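Local atomic coordinates of yeast glycogen phosphorylase (Saccharomyces cerevisiae, PDB entry 1YGP), a protein that belongs to the carbohydrate phosphorylase family, with the two-domain GT-B architecture and a pyridoxal-5'-phosphate molecule bound between the domains. Residues A[86-89]-A[90-93]. Sequence-based numbering, arbitrary orientation.
Sequences KTQQ and KFTT
Gln88 O is gripped twice by Thr92: Thr92 OG1 lies 2.8 Å from it and Thr92 N 3.1 Å, and the two donors reach the oxygen from opposite faces of the carbonyl plane, both tilted from it by just under 30°. The hydroxyl gets there because OG1 stands beside the backbone N and anti to the carbonyl carbon (chi1 -59°), which swings it back over the preceding turn. A second side-chain link lies one residue on, where the amide of Gln89, brought round by a bend at chi2, sends NE2 to Thr93 OG1 at 2.9 Å. This bond is bent (N-H...O 137°), and the hydroxyl is tilted somewhat from the amide plane; NE2 is also hydrogen-bonded to Phe10 O. Both side-chain links span i to i+4, alongside the backbone bonds of helix 65-94 near its C-terminal end, which leads into strand 98-102 of the large mixed sheet; Phe91 N to Thr87 O, 3.0 Å, is one of these backbone bonds. On the buried side, Thr87 CG2 lies alongside the Phe91 ring, 3.4 Å from CE2, while Thr87 O stands above one ring face, offset toward the rim. Thr87 OG1 is hydrogen-bonded to Asp83 O and Val274 N, tying the helix to strand 274-284.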
ATOM      1  N   LYS A  86     -13.243  21.814 -10.188  1.00 14.55           N
ATOM      2  CA  LYS A  86     -13.724  22.927 -11.012  1.00 14.14           C
ATOM      3  C   LYS A  86     -13.114  22.938 -12.405  1.00 11.97           C
ATOM      4  O   LYS A  86     -13.828  23.058 -13.384  1.00 10.32           O
ATOM      5  CB  LYS A  86     -13.384  24.299 -10.442  1.00 22.60           C
ATOM      6  CG  LYS A  86     -13.844  24.629  -9.049  1.00 34.65           C
ATOM      7  CD  LYS A  86     -13.580  26.093  -8.709  1.00 44.84           C
ATOM      8  CE  LYS A  86     -14.402  26.394  -7.452  1.00 55.76           C
ATOM      9  NZ  LYS A  86     -14.308  27.777  -7.020  1.00 61.59           N
ATOM     10  N   THR A  87     -11.791  22.780 -12.519  1.00 13.84           N
ATOM     11  CA  THR A  87     -11.058  22.874 -13.778  1.00 12.53           C
ATOM     12  C   THR A  87     -11.501  21.793 -14.735  1.00 12.71           C
ATOM     13  O   THR A  87     -11.847  22.077 -15.880  1.00 16.41           O
ATOM     14  CB  THR A  87      -9.537  22.759 -13.516  1.00 12.12           C
ATOM     15  OG1 THR A  87      -9.142  23.829 -12.657  1.00 18.96           O
ATOM     16  CG2 THR A  87      -8.739  22.887 -14.766  1.00  4.72           C
ATOM     17  N   GLN A  88     -11.563  20.557 -14.256  1.00 13.40           N
ATOM     18  CA  GLN A  88     -12.020  19.436 -15.054  1.00 10.67           C
ATOM     19  C   GLN A  88     -13.458  19.643 -15.534  1.00  8.66           C
ATOM     20  O   GLN A  88     -13.829  19.300 -16.657  1.00  7.52           O
ATOM     21  CB  GLN A  88     -11.848  18.198 -14.174  1.00  7.75           C
ATOM     22  CG  GLN A  88     -10.527  17.439 -14.398  1.00 11.30           C
ATOM     23  CD  GLN A  88      -9.286  18.296 -14.583  1.00 11.33           C
ATOM     24  OE1 GLN A  88      -8.610  18.272 -15.611  1.00 15.61           O
ATOM     25  NE2 GLN A  88      -8.922  19.107 -13.617  1.00 14.49           N
ATOM     26  N   GLN A  89     -14.297  20.283 -14.739  1.00 10.96           N
ATOM     27  CA  GLN A  89     -15.660  20.529 -15.142  1.00 12.24           C
ATOM     28  C   GLN A  89     -15.626  21.649 -16.143  1.00 16.74           C
ATOM     29  O   GLN A  89     -16.363  21.532 -17.118  1.00 25.31           O
ATOM     30  CB  GLN A  89     -16.504  20.949 -13.977  1.00 12.84           C
ATOM     31  CG  GLN A  89     -17.941  21.242 -14.290  1.00 15.13           C
ATOM     32  CD  GLN A  89     -18.683  20.077 -14.912  1.00 14.44           C
ATOM     33  OE1 GLN A  89     -19.063  19.117 -14.250  1.00 17.57           O
ATOM     34  NE2 GLN A  89     -18.942  20.135 -16.200  1.00 17.25           N
ATOM     35  N   LYS A  90     -14.804  22.701 -16.006  1.00 16.47           N
ATOM     36  CA  LYS A  90     -14.753  23.786 -16.985  1.00 10.41           C
ATOM     37  C   LYS A  90     -14.432  23.186 -18.348  1.00 10.85           C
ATOM     38  O   LYS A  90     -15.207  23.348 -19.285  1.00 11.62           O
ATOM     39  CB  LYS A  90     -13.691  24.806 -16.576  1.00  4.17           C
ATOM     40  CG  LYS A  90     -13.287  25.824 -17.646  1.00  7.04           C
ATOM     41  CD  LYS A  90     -12.467  26.953 -17.038  1.00 15.86           C
ATOM     42  CE  LYS A  90     -11.199  26.409 -16.379  1.00 23.45           C
ATOM     43  NZ  LYS A  90     -10.531  27.400 -15.544  1.00 29.00           N
ATOM     44  N   PHE A  91     -13.383  22.382 -18.469  1.00 10.60           N
ATOM     45  CA  PHE A  91     -13.011  21.789 -19.736  1.00 11.11           C
ATOM     46  C   PHE A  91     -14.132  20.911 -20.262  1.00 14.92           C
ATOM     47  O   PHE A  91     -14.451  21.059 -21.440  1.00 16.00           O
ATOM     48  CB  PHE A  91     -11.730  21.004 -19.547  1.00  6.88           C
ATOM     49  CG  PHE A  91     -10.564  21.866 -19.040  1.00 13.01           C
ATOM     50  CD1 PHE A  91     -10.533  23.255 -19.214  1.00 11.50           C
ATOM     51  CD2 PHE A  91      -9.483  21.243 -18.415  1.00 15.66           C
ATOM     52  CE1 PHE A  91      -9.438  23.988 -18.768  1.00 12.94           C
ATOM     53  CE2 PHE A  91      -8.392  21.995 -17.978  1.00  9.42           C
ATOM     54  CZ  PHE A  91      -8.366  23.365 -18.152  1.00  7.80           C
ATOM     55  N   THR A  92     -14.816  20.091 -19.455  1.00 15.47           N
ATOM     56  CA  THR A  92     -15.968  19.326 -19.910  1.00 11.91           C
ATOM     57  C   THR A  92     -17.065  20.250 -20.453  1.00 13.20           C
ATOM     58  O   THR A  92     -17.569  20.064 -21.567  1.00 16.34           O
ATOM     59  CB  THR A  92     -16.494  18.486 -18.739  1.00  8.61           C
ATOM     60  OG1 THR A  92     -15.431  17.639 -18.325  1.00  8.34           O
ATOM     61  CG2 THR A  92     -17.670  17.600 -19.126  1.00 14.69           C
ATOM     62  N   THR A  93     -17.413  21.293 -19.718  1.00 11.58           N
ATOM     63  CA  THR A  93     -18.417  22.242 -20.137  1.00 12.34           C
ATOM     64  C   THR A  93     -17.973  23.031 -21.353  1.00 15.57           C
ATOM     65  O   THR A  93     -18.821  23.363 -22.177  1.00 21.64           O
ATOM     66  CB  THR A  93     -18.703  23.154 -18.933  1.00 12.16           C
ATOM     67  OG1 THR A  93     -19.504  22.355 -18.059  1.00 13.72           O
ATOM     68  CG2 THR A  93     -19.359  24.473 -19.274  1.00 11.35           C
TER